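Local coordinates for plasmodesmata-located protein 8 (Arabidopsis thaliana, PDB 6GRF) that probably modulates cell-to-cell trafficking as a plasmodesmata-located protein, carrying two tandem cysteine-rich DUF26 domains on the extracellular side of the membrane, at residues 147-150 / 156-159; 36-41 / 64-69; 140-145 / 209-214. All blocks are in the same frame, centred on the assembly; numbering follows the deposited sequence.

Contact 1 of 3, residues 147-150 / 156-159; sequences SDLE and YKVS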
ATOM      1  N   SER A 147      -6.898  -9.428 -15.375  1.00 28.97           N
ATOM      2  CA  SER A 147      -8.325  -9.638 -15.253  1.00 29.90           C
ATOM      3  C   SER A 147      -8.649 -10.463 -13.995  1.00 30.18           C
ATOM      4  O   SER A 147      -9.655 -10.224 -13.314  1.00 30.98           O
ATOM      5  CB  SER A 147      -8.884 -10.280 -16.482  1.00 30.73           C
ATOM      6  OG  SER A 147     -10.207 -10.711 -16.224  1.00 31.56           O
ATOM      7  N   ASP A 148      -7.805 -11.450 -13.697  1.00 30.09           N
ATOM      8  CA  ASP A 148      -7.984 -12.299 -12.537  1.00 30.11           C
ATOM      9  C   ASP A 148      -7.718 -11.501 -11.242  1.00 30.22           C
ATOM     10  O   ASP A 148      -8.454 -11.659 -10.281  1.00 29.30           O
ATOM     11  CB  ASP A 148      -7.087 -13.530 -12.637  1.00 30.46           C
ATOM     12  CG  ASP A 148      -7.297 -14.531 -11.519  1.00 31.05           C
ATOM     13  OD1 ASP A 148      -8.435 -14.637 -11.016  1.00 32.16           O
ATOM     14  OD2 ASP A 148      -6.315 -15.166 -11.134  1.00 31.88           O
ATOM     15  N   LEU A 149      -6.671 -10.665 -11.237  1.00 29.94           N
ATOM     16  CA  LEU A 149      -6.299  -9.807 -10.089  1.00 30.25           C
ATOM     17  C   LEU A 149      -7.481  -8.904  -9.702  1.00 31.83           C
ATOM     18  O   LEU A 149      -7.795  -8.760  -8.509  1.00 30.23           O
ATOM     19  CB  LEU A 149      -5.066  -8.956 -10.428  1.00 28.86           C
ATOM     20  CG  LEU A 149      -3.733  -9.689 -10.607  1.00 28.69           C
ATOM     21  CD1 LEU A 149      -2.586  -8.695 -10.741  1.00 28.82           C
ATOM     22  CD2 LEU A 149      -3.433 -10.664  -9.484  1.00 28.28           C
ATOM     23  N   GLU A 150      -8.112  -8.310 -10.721  1.00 33.60           N
ATOM     24  CA  GLU A 150      -9.259  -7.399 -10.610  1.00 36.24           C
ATOM     25  C   GLU A 150     -10.471  -8.056  -9.938  1.00 36.79           C
ATOM     26  O   GLU A 150     -11.407  -7.355  -9.612  1.00 37.40           O
ATOM     27  CB  GLU A 150      -9.767  -7.025 -12.000  1.00 39.61           C
ATOM     28  CG  GLU A 150      -9.234  -5.735 -12.561  1.00 41.55           C
ATOM     29  CD  GLU A 150      -9.835  -5.440 -13.926  1.00 44.34           C
ATOM     30  OE1 GLU A 150     -10.283  -6.398 -14.578  1.00 47.06           O
ATOM     31  OE2 GLU A 150      -9.866  -4.260 -14.336  1.00 48.16           O
ATOM     32  N   TYR A 156      -5.666 -10.594  -0.929  1.00 27.21           N
ATOM     33  CA  TYR A 156      -4.679 -10.607  -1.974  1.00 26.39           C
ATOM     34  C   TYR A 156      -5.065 -11.693  -2.983  1.00 26.45           C
ATOM     35  O   TYR A 156      -5.862 -12.589  -2.679  1.00 25.53           O
ATOM     36  CB  TYR A 156      -3.281 -10.837  -1.387  1.00 26.79           C
ATOM     37  CG  TYR A 156      -2.984 -12.273  -1.016  1.00 28.26           C
ATOM     38  CD1 TYR A 156      -3.440 -12.819   0.175  1.00 29.26           C
ATOM     39  CD2 TYR A 156      -2.277 -13.099  -1.871  1.00 28.11           C
ATOM     40  CE1 TYR A 156      -3.185 -14.137   0.520  1.00 30.35           C
ATOM     41  CE2 TYR A 156      -2.013 -14.417  -1.541  1.00 29.57           C
ATOM     42  CZ  TYR A 156      -2.473 -14.942  -0.349  1.00 30.83           C
ATOM     43  OH  TYR A 156      -2.220 -16.243  -0.029  1.00 32.54           O
ATOM     44  N   LYS A 157      -4.483 -11.578  -4.178  1.00 26.76           N
ATOM     45  CA  LYS A 157      -4.549 -12.613  -5.213  1.00 27.44           C
ATOM     46  C   LYS A 157      -3.164 -12.737  -5.834  1.00 27.53           C
ATOM     47  O   LYS A 157      -2.516 -11.733  -6.083  1.00 26.24           O
ATOM     48  CB  LYS A 157      -5.610 -12.261  -6.259  1.00 27.57           C
ATOM     49  CG  LYS A 157      -5.830 -13.284  -7.374  1.00 28.45           C
ATOM     50  CD  LYS A 157      -6.812 -14.372  -6.996  1.00 29.28           C
ATOM     51  CE  LYS A 157      -7.186 -15.300  -8.131  1.00 30.17           C
ATOM     52  NZ  LYS A 157      -6.001 -16.063  -8.601  1.00 30.70           N
ATOM     53  N   VAL A 158      -2.726 -13.991  -6.013  1.00 29.22           N
ATOM     54  CA  VAL A 158      -1.598 -14.362  -6.855  1.00 29.65           C
ATOM     55  C   VAL A 158      -2.190 -14.940  -8.142  1.00 30.13           C
ATOM     56  O   VAL A 158      -3.085 -15.785  -8.062  1.00 28.52           O
ATOM     57  CB  VAL A 158      -0.703 -15.407  -6.172  1.00 30.89           C
ATOM     58  CG1 VAL A 158       0.289 -16.002  -7.154  1.00 31.97           C
ATOM     59  CG2 VAL A 158       0.010 -14.853  -4.951  1.00 31.53           C
ATOM     60  N   SER A 159      -1.710 -14.473  -9.300  1.00 31.21           N
ATOM     61  CA  SER A 159      -2.203 -14.973 -10.574  1.00 33.44           C
ATOM     62  C   SER A 159      -1.050 -15.269 -11.547  1.00 33.86           C
ATOM     63  O   SER A 159      -0.015 -14.639 -11.501  1.00 32.53           O
ATOM     64  CB  SER A 159      -3.191 -14.013 -11.160  1.00 34.74           C
ATOM     65  OG  SER A 159      -3.862 -14.631 -12.252  1.00 38.36           O
TER

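Contact 2 of 3, residues 36-41 / 64-69; sequences VTSSSD and GLYQCR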
ATOM      1  N   VAL A  36       2.599  -1.254  16.474  1.00 33.88           N
ATOM      2  CA  VAL A  36       3.579  -2.271  16.815  1.00 36.55           C
ATOM      3  C   VAL A  36       2.902  -3.357  17.668  1.00 38.24           C
ATOM      4  O   VAL A  36       3.104  -4.545  17.436  1.00 40.55           O
ATOM      5  CB  VAL A  36       4.806  -1.668  17.524  1.00 37.94           C
ATOM      6  CG1 VAL A  36       5.687  -2.743  18.137  1.00 41.44           C
ATOM      7  CG2 VAL A  36       5.617  -0.777  16.594  1.00 37.58           C
ATOM      8  N   THR A  37       2.104  -2.935  18.653  1.00 37.62           N
ATOM      9  CA  THR A  37       1.380  -3.838  19.543  1.00 39.07           C
ATOM     10  C   THR A  37       0.460  -4.746  18.713  1.00 38.08           C
ATOM     11  O   THR A  37       0.486  -5.952  18.886  1.00 40.16           O
ATOM     12  CB  THR A  37       0.622  -3.039  20.617  1.00 38.93           C
ATOM     13  OG1 THR A  37       1.582  -2.356  21.423  1.00 40.15           O
ATOM     14  CG2 THR A  37      -0.240  -3.894  21.521  1.00 40.77           C
ATOM     15  N   SER A  38      -0.328  -4.145  17.809  1.00 35.48           N
ATOM     16  CA  SER A  38      -1.343  -4.837  16.990  1.00 34.30           C
ATOM     17  C   SER A  38      -0.694  -5.830  16.014  1.00 35.96           C
ATOM     18  O   SER A  38      -1.258  -6.882  15.744  1.00 36.19           O
ATOM     19  CB  SER A  38      -2.182  -3.855  16.235  1.00 31.55           C
ATOM     20  OG  SER A  38      -3.292  -4.493  15.627  1.00 30.32           O
ATOM     21  N   SER A  39       0.456  -5.430  15.461  1.00 37.08           N
ATOM     22  CA  SER A  39       1.335  -6.226  14.585  1.00 39.84           C
ATOM     23  C   SER A  39       1.358  -7.719  14.943  1.00 43.87           C
ATOM     24  O   SER A  39       1.229  -8.573  14.060  1.00 45.79           O
ATOM     25  CB  SER A  39       2.738  -5.690  14.644  1.00 41.12           C
ATOM     26  OG  SER A  39       3.127  -5.205  13.383  1.00 41.88           O
ATOM     27  N   SER A  40       1.587  -8.016  16.225  1.00 46.32           N
ATOM     28  CA  SER A  40       1.867  -9.363  16.719  1.00 50.46           C
ATOM     29  C   SER A  40       0.851 -10.378  16.190  1.00 50.79           C
ATOM     30  O   SER A  40       1.244 -11.487  15.870  1.00 54.21           O
ATOM     31  CB  SER A  40       1.911  -9.404  18.222  1.00 52.53           C
ATOM     32  OG  SER A  40       2.278  -8.141  18.750  1.00 52.43           O
ATOM     33  N   ASP A  41      -0.439 -10.015  16.120  1.00 48.66           N
ATOM     34  CA  ASP A  41      -1.465 -11.020  15.788  1.00 50.30           C
ATOM     35  C   ASP A  41      -2.562 -10.478  14.857  1.00 46.14           C
ATOM     36  O   ASP A  41      -3.648 -11.051  14.792  1.00 47.51           O
ATOM     37  CB  ASP A  41      -2.062 -11.626  17.062  1.00 53.94           C
ATOM     38  CG  ASP A  41      -2.498 -10.591  18.078  1.00 53.70           C
ATOM     39  OD1 ASP A  41      -2.867  -9.479  17.652  1.00 51.76           O
ATOM     40  OD2 ASP A  41      -2.450 -10.908  19.288  1.00 58.20           O
ATOM     41  N   GLY A  64      -5.079   6.351  11.291  1.00 26.14           N
ATOM     42  CA  GLY A  64      -4.092   5.593  10.567  1.00 25.87           C
ATOM     43  C   GLY A  64      -4.432   4.124  10.487  1.00 25.17           C
ATOM     44  O   GLY A  64      -5.384   3.670  11.111  1.00 24.69           O
ATOM     45  N   LEU A  65      -3.628   3.405   9.689  1.00 25.28           N
ATOM     46  CA  LEU A  65      -3.723   1.969   9.533  1.00 24.94           C
ATOM     47  C   LEU A  65      -2.367   1.413   9.086  1.00 25.01           C
ATOM     48  O   LEU A  65      -1.449   2.158   8.714  1.00 24.51           O
ATOM     49  CB  LEU A  65      -4.837   1.629   8.533  1.00 25.77           C
ATOM     50  CG  LEU A  65      -4.764   2.284   7.147  1.00 26.41           C
ATOM     51  CD1 LEU A  65      -3.626   1.741   6.299  1.00 27.22           C
ATOM     52  CD2 LEU A  65      -6.072   2.106   6.418  1.00 27.66           C
ATOM     53  N   TYR A  66      -2.255   0.086   9.160  1.00 25.52           N
ATOM     54  CA  TYR A  66      -1.174  -0.654   8.562  1.00 25.95           C
ATOM     55  C   TYR A  66      -1.774  -1.871   7.856  1.00 27.13           C
ATOM     56  O   TYR A  66      -2.847  -2.344   8.203  1.00 27.29           O
ATOM     57  CB  TYR A  66      -0.134  -1.071   9.605  1.00 26.41           C
ATOM     58  CG  TYR A  66      -0.614  -2.143  10.551  1.00 27.27           C
ATOM     59  CD1 TYR A  66      -0.359  -3.484  10.309  1.00 28.35           C
ATOM     60  CD2 TYR A  66      -1.342  -1.819  11.685  1.00 26.87           C
ATOM     61  CE1 TYR A  66      -0.820  -4.473  11.162  1.00 29.35           C
ATOM     62  CE2 TYR A  66      -1.805  -2.799  12.551  1.00 27.95           C
ATOM     63  CZ  TYR A  66      -1.547  -4.133  12.288  1.00 29.10           C
ATOM     64  OH  TYR A  66      -2.010  -5.098  13.133  1.00 30.01           O
ATOM     65  N   GLN A  67      -1.056  -2.358   6.841  1.00 28.33           N
ATOM     66  CA  GLN A  67      -1.424  -3.571   6.113  1.00 29.79           C
ATOM     67  C   GLN A  67      -0.124  -4.309   5.792  1.00 31.38           C
ATOM     68  O   GLN A  67       0.704  -3.760   5.081  1.00 31.50           O
ATOM     69  CB  GLN A  67      -2.223  -3.188   4.863  1.00 29.90           C
ATOM     70  CG  GLN A  67      -2.610  -4.368   3.989  1.00 31.89           C
ATOM     71  CD  GLN A  67      -3.601  -5.264   4.695  1.00 32.03           C
ATOM     72  OE1 GLN A  67      -3.278  -6.370   5.131  1.00 33.59           O
ATOM     73  NE2 GLN A  67      -4.825  -4.804   4.798  1.00 31.00           N
ATOM     74  N   CYS A  68       0.059  -5.504   6.360  1.00 33.48           N
ATOM     75  CA  CYS A  68       1.139  -6.394   5.952  1.00 36.96           C
ATOM     76  C   CYS A  68       0.692  -7.203   4.732  1.00 39.82           C
ATOM     77  O   CYS A  68      -0.497  -7.370   4.490  1.00 39.51           O
ATOM     78  CB  CYS A  68       1.543  -7.356   7.061  1.00 39.05           C
ATOM     79  SG  CYS A  68       2.286  -6.516   8.483  1.00 39.04           S
ATOM     80  N   ARG A  69       1.666  -7.707   3.973  1.00 43.06           N
ATOM     81  CA  ARG A  69       1.376  -8.695   2.953  1.00 47.20           C
ATOM     82  C   ARG A  69       0.661  -9.868   3.631  1.00 49.61           C
ATOM     83  O   ARG A  69       1.181 -10.447   4.568  1.00 49.19           O
ATOM     84  CB  ARG A  69       2.657  -9.125   2.235  1.00 49.76           C
ATOM     85  CG  ARG A  69       2.927  -8.352   0.954  1.00 50.96           C
ATOM     86  CD  ARG A  69       4.229  -8.761   0.283  1.00 53.85           C
ATOM     87  NE  ARG A  69       4.219 -10.120  -0.231  1.00 58.00           N
ATOM     88  CZ  ARG A  69       3.893 -10.453  -1.480  1.00 62.47           C
ATOM     89  NH1 ARG A  69       3.363  -9.546  -2.284  1.00 63.04           N
ATOM     90  NH2 ARG A  69       4.105 -11.682  -1.929  1.00 65.50           N
TER

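Contact 3 of 3, residues 140-145 / 209-214; sequences KRRDDV and ARYWGS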
ATOM      1  N   LYS A 140      -1.560 -11.027 -24.171  1.00 35.56           N
ATOM      2  CA  LYS A 140      -2.796 -11.721 -23.911  1.00 35.96           C
ATOM      3  C   LYS A 140      -2.737 -12.369 -22.515  1.00 34.22           C
ATOM      4  O   LYS A 140      -3.733 -12.384 -21.791  1.00 33.16           O
ATOM      5  CB  LYS A 140      -3.087 -12.761 -24.998  1.00 38.42           C
ATOM      6  CG  LYS A 140      -4.478 -13.374 -24.889  1.00 40.50           C
ATOM      7  CD  LYS A 140      -4.882 -14.279 -26.048  1.00 43.88           C
ATOM      8  CE  LYS A 140      -6.384 -14.327 -26.286  1.00 45.80           C
ATOM      9  NZ  LYS A 140      -7.166 -14.390 -25.021  1.00 45.58           N
ATOM     10  N   ARG A 141      -1.572 -12.907 -22.146  1.00 33.72           N
ATOM     11  CA  ARG A 141      -1.399 -13.560 -20.852  1.00 33.28           C
ATOM     12  C   ARG A 141      -1.441 -12.498 -19.744  1.00 32.10           C
ATOM     13  O   ARG A 141      -1.995 -12.724 -18.688  1.00 30.13           O
ATOM     14  CB  ARG A 141      -0.088 -14.345 -20.784  1.00 34.79           C
ATOM     15  CG  ARG A 141       0.065 -15.426 -21.848  1.00 36.92           C
ATOM     16  CD  ARG A 141      -0.495 -16.768 -21.441  1.00 38.06           C
ATOM     17  NE  ARG A 141      -0.183 -17.849 -22.379  1.00 40.38           N
ATOM     18  CZ  ARG A 141      -0.745 -19.050 -22.322  1.00 41.28           C
ATOM     19  NH1 ARG A 141      -1.503 -19.364 -21.285  1.00 41.50           N
ATOM     20  NH2 ARG A 141      -0.565 -19.921 -23.297  1.00 43.29           N
ATOM     21  N   ARG A 142      -0.846 -11.337 -20.007  1.00 31.61           N
ATOM     22  CA  ARG A 142      -0.902 -10.243 -19.069  1.00 31.44           C
ATOM     23  C   ARG A 142      -2.365  -9.858 -18.829  1.00 30.73           C
ATOM     24  O   ARG A 142      -2.773  -9.721 -17.694  1.00 29.44           O
ATOM     25  CB  ARG A 142      -0.094  -9.049 -19.584  1.00 32.13           C
ATOM     26  CG  ARG A 142       0.013  -7.905 -18.584  1.00 31.86           C
ATOM     27  CD  ARG A 142      -0.470  -6.604 -19.194  1.00 32.96           C
ATOM     28  NE  ARG A 142       0.616  -5.856 -19.781  1.00 34.32           N
ATOM     29  CZ  ARG A 142       0.487  -4.770 -20.526  1.00 35.61           C
ATOM     30  NH1 ARG A 142      -0.470  -4.668 -21.433  1.00 35.21           N
ATOM     31  NH2 ARG A 142       1.344  -3.782 -20.347  1.00 37.29           N
ATOM     32  N   ASP A 143      -3.129  -9.673 -19.910  1.00 31.41           N
ATOM     33  CA  ASP A 143      -4.548  -9.369 -19.829  1.00 32.94           C
ATOM     34  C   ASP A 143      -5.277 -10.401 -18.959  1.00 32.43           C
ATOM     35  O   ASP A 143      -6.061 -10.012 -18.101  1.00 32.06           O
ATOM     36  CB  ASP A 143      -5.202  -9.266 -21.206  1.00 34.96           C
ATOM     37  CG  ASP A 143      -5.040  -7.894 -21.840  1.00 37.73           C
ATOM     38  OD1 ASP A 143      -4.486  -6.994 -21.159  1.00 39.19           O
ATOM     39  OD2 ASP A 143      -5.452  -7.735 -23.017  1.00 40.33           O
ATOM     40  N   ASP A 144      -5.026 -11.698 -19.173  1.00 32.12           N
ATOM     41  CA  ASP A 144      -5.689 -12.735 -18.366  1.00 32.41           C
ATOM     42  C   ASP A 144      -5.303 -12.595 -16.880  1.00 30.29           C
ATOM     43  O   ASP A 144      -6.136 -12.759 -16.002  1.00 29.88           O
ATOM     44  CB  ASP A 144      -5.360 -14.149 -18.845  1.00 34.54           C
ATOM     45  CG  ASP A 144      -5.780 -14.442 -20.274  1.00 37.07           C
ATOM     46  OD1 ASP A 144      -6.799 -13.891 -20.726  1.00 38.73           O
ATOM     47  OD2 ASP A 144      -5.084 -15.239 -20.919  1.00 41.47           O
ATOM     48  N   VAL A 145      -4.031 -12.312 -16.607  1.00 28.77           N
ATOM     49  CA  VAL A 145      -3.535 -12.192 -15.240  1.00 28.42           C
ATOM     50  C   VAL A 145      -4.194 -10.983 -14.552  1.00 27.24           C
ATOM     51  O   VAL A 145      -4.705 -11.115 -13.445  1.00 26.52           O
ATOM     52  CB  VAL A 145      -1.998 -12.112 -15.231  1.00 28.77           C
ATOM     53  CG1 VAL A 145      -1.445 -11.484 -13.966  1.00 28.93           C
ATOM     54  CG2 VAL A 145      -1.394 -13.484 -15.447  1.00 29.81           C
ATOM     55  N   ALA A 209      -1.264  -3.355  -7.347  1.00 28.11           N
ATOM     56  CA  ALA A 209      -1.197  -4.458  -8.269  1.00 27.67           C
ATOM     57  C   ALA A 209       0.126  -4.375  -9.032  1.00 28.61           C
ATOM     58  O   ALA A 209       0.572  -3.278  -9.376  1.00 27.86           O
ATOM     59  CB  ALA A 209      -2.380  -4.411  -9.195  1.00 28.18           C
ATOM     60  N   ARG A 210       0.738  -5.548  -9.242  1.00 34.01           N
ATOM     61  CA  ARG A 210       2.033  -5.723  -9.891  1.00 34.29           C
ATOM     62  C   ARG A 210       1.906  -6.891 -10.868  1.00 31.36           C
ATOM     63  O   ARG A 210       1.196  -7.824 -10.602  1.00 29.81           O
ATOM     64  CB  ARG A 210       3.162  -6.147  -8.936  1.00 37.60           C
ATOM     65  CG  ARG A 210       3.377  -5.274  -7.713  1.00 42.67           C
ATOM     66  CD  ARG A 210       4.763  -5.407  -7.092  1.00 46.45           C
ATOM     67  NE  ARG A 210       4.886  -6.563  -6.218  1.00 49.92           N
ATOM     68  CZ  ARG A 210       5.237  -7.780  -6.627  1.00 51.28           C
ATOM     69  NH1 ARG A 210       5.567  -7.967  -7.896  1.00 49.95           N
ATOM     70  NH2 ARG A 210       5.250  -8.794  -5.773  1.00 52.27           N
ATOM     71  N   TYR A 211       2.647  -6.838 -11.966  1.00 30.65           N
ATOM     72  CA  TYR A 211       2.860  -8.033 -12.797  1.00 30.33           C
ATOM     73  C   TYR A 211       4.319  -8.034 -13.258  1.00 30.72           C
ATOM     74  O   TYR A 211       4.961  -6.989 -13.305  1.00 29.35           O
ATOM     75  CB  TYR A 211       1.888  -8.091 -13.981  1.00 29.77           C
ATOM     76  CG  TYR A 211       2.255  -7.133 -15.082  1.00 29.63           C
ATOM     77  CD1 TYR A 211       3.208  -7.466 -16.030  1.00 29.81           C
ATOM     78  CD2 TYR A 211       1.722  -5.857 -15.119  1.00 29.58           C
ATOM     79  CE1 TYR A 211       3.600  -6.565 -17.003  1.00 29.99           C
ATOM     80  CE2 TYR A 211       2.084  -4.953 -16.101  1.00 29.77           C
ATOM     81  CZ  TYR A 211       3.026  -5.309 -17.046  1.00 30.09           C
ATOM     82  OH  TYR A 211       3.391  -4.417 -18.007  1.00 31.03           O
ATOM     83  N   TRP A 212       4.811  -9.229 -13.600  1.00 32.02           N
ATOM     84  CA  TRP A 212       6.169  -9.425 -14.085  1.00 34.03           C
ATOM     85  C   TRP A 212       6.237 -10.705 -14.944  1.00 35.42           C
ATOM     86  O   TRP A 212       5.411 -11.612 -14.814  1.00 33.84           O
ATOM     87  CB  TRP A 212       7.142  -9.429 -12.896  1.00 34.51           C
ATOM     88  CG  TRP A 212       6.936 -10.576 -11.961  1.00 35.69           C
ATOM     89  CD1 TRP A 212       7.601 -11.763 -11.989  1.00 37.61           C
ATOM     90  CD2 TRP A 212       5.986 -10.681 -10.884  1.00 36.07           C
ATOM     91  NE1 TRP A 212       7.144 -12.593 -11.003  1.00 38.81           N
ATOM     92  CE2 TRP A 212       6.161 -11.953 -10.299  1.00 37.49           C
ATOM     93  CE3 TRP A 212       5.019  -9.827 -10.340  1.00 35.61           C
ATOM     94  CZ2 TRP A 212       5.402 -12.399  -9.219  1.00 38.52           C
ATOM     95  CZ3 TRP A 212       4.262 -10.269  -9.274  1.00 36.69           C
ATOM     96  CH2 TRP A 212       4.452 -11.538  -8.721  1.00 38.26           C
ATOM     97  N   GLY A 213       7.203 -10.743 -15.865  1.00 39.66           N
ATOM     98  CA  GLY A 213       7.559 -11.953 -16.613  1.00 43.25           C
ATOM     99  C   GLY A 213       8.498 -12.830 -15.800  1.00 47.95           C
ATOM    100  O   GLY A 213       9.340 -12.316 -15.057  1.00 48.57           O
ATOM    101  N   SER A 214       8.346 -14.155 -15.936  1.00 53.33           N
ATOM    102  CA  SER A 214       9.140 -15.160 -15.197  1.00 58.85           C
ATOM    103  C   SER A 214      10.497 -15.394 -15.881  1.00 64.66           C
ATOM    104  O   SER A 214      11.526 -14.869 -15.409  1.00 69.42           O
ATOM    105  CB  SER A 214       8.373 -16.450 -15.034  1.00 60.01           C
ATOM    106  OG  SER A 214       7.227 -16.253 -14.225  1.00 59.78           O
TER

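Contact 1 of 3, residues 147-150 / 156-159
Asp-148, near the C-terminal end of helix 136-149, reaches across to Lys-157 and Ser-159 at the edge of the second DUF26 sheet, and a single carboxylate oxygen does most of the work. OD2 of Asp-148 forms a salt bridge with NZ of Lys-157 at 2.7 Å and accepts a hydrogen bond from OG of Ser-159, also at 2.7 Å. The two donors come from different directions: the hydroxyl uses the anti lone pair of OD2, whereas the ammonium arrives on the syn side, 23° out of the carboxylate plane. Lys-157 crosses Asp-148 at about a right angle, and its chain, bent at chi2 (86°) and again at chi4 (64°), folds back so that CE lies 3.2 Å from OD1 of Asp-148. This folded chain also brings NZ of Lys-157 to O of Val-158, 3.0 Å away, to which it donates from above the carbonyl plane.

Beneath this polar layer a leucine methyl packs closely against the strand. The buried Leu-149 brings its CD2 to 3.8 Å from CB of Ser-159 and to 3.7 Å from the carbonyl O of Lys-157, and its side chain also touches Ala-168 on the next strand, 164-170. Asp-148 and Lys-157, by contrast, are both partly exposed and form the more open side. A short loop links the helix to the edge strand.

Two short bonds on OD2, one from a cation, would be expected to stabilise the ionised carboxylate of Asp-148. Because Lys-157 is also held by the carbonyl of Val-158, the ion pair is tied to the strand backbone as well as to the helix.

Contact 2 of 3, residues 36-41 / 64-69
Ser-38, near the C-terminal end of helix 23-39, meets the phenol of Tyr-66 on strand 62-68 of the first DUF26 domain. Just before it, Thr-37 faces away from the strand, but its carbonyl O accepts a hydrogen bond from OG of Ser-40 at 2.8 Å. Ser-38 itself carries the contact: with OG anti to the backbone N (chi1 -170°), the hydroxyl lies in the plane of the Tyr-66 ring, at its edge, and donates to OH of Tyr-66 over 2.9 Å. CB of Ser-38 follows at 3.3 Å from the same OH. One residue on, the buried Ser-39 brings its backbone N to 3.4 Å from OH of Tyr-66, at an angle too poor for a hydrogen bond, while its side chain packs on Ser-78 and Ile-81 of helix 74-91. After Ser-40 the chain turns toward strand 44-49, and N of Asp-41 bonds back to O of Ser-38 at 3.3 Å.

The Tyr-66 hydroxyl is also bonded to the carbonyl of Ala-42, and OG of Ser-38 to Asn-45. The buried phenol is thus satisfied at both of its polar roles, joining the helix end and the following turn to the sheet.

Contact 3 of 3, residues 140-145 / 209-214
This is a helix-on-sheet contact of the second DUF26 (Gnk2-homologous) domain, in which Arg-142 of helix 136-149 lies over Tyr-211 of strand 207-213, the central strand of a five-stranded antiparallel sheet. Both residues are buried, and the pair makes two distinct interactions, one with the aliphatic part of the arginine and one with its charged end.

The aliphatic part comes first. CG of Arg-142 sits over the centre of one face of the Tyr-211 ring, 4.0 Å from the centroid and only 6° off the ring normal, a CH-pi contact. From there the chain bends at both chi2 and chi3, which brings NE to 3.7 Å from CZ of Tyr-211 and carries the guanidinium on past the hydroxyl end of the ring. The two flat groups stand nearly perpendicular, 84° apart, so the guanidinium does not stack on the phenol but presents an edge to it.

Further along the helix, Val-145 also points toward the strand and packs against Val-164 of the adjacent strand 164-170 and Ser-161 of edge strand 156-161. Leu-190 of helix 176-193 also touches Tyr-211, so the ring meets both helices of the domain.

The polar ends have further partners in the chain between helix 176-193 and strand 199-204: NH2 of Arg-142 donates to the carbonyl of Gly-195, and OH of Tyr-211 is bonded to that of Ala-197. Between the two residues themselves runs one nearly straight hydrogen bond, from NH2 of Arg-142 to OH of Tyr-211 at 3.2 Å, with the phenol oxygen lying in the guanidinium plane.

In the fold
Followed from the N terminus, the chain first closes contact 2, where the end of helix 23-39 returns to strand 62-68 after passing through the edge strand 44-49; this loop is complete before either of the other contacts opens. Helix 136-149 then serves both remaining contacts. Contact 3 opens on it and closes much later, at strand 207-213, while contact 1 opens and closes within that span, joining the helix end to edge strand 156-161. Contacts 1 and 3 therefore fix one helix to an outer and the central strand of one sheet, and they touch where CD1 of Leu-149 packs near O of Arg-210. Contact 2 ties a helix to the first domain's strand between 44-49 and 105-110.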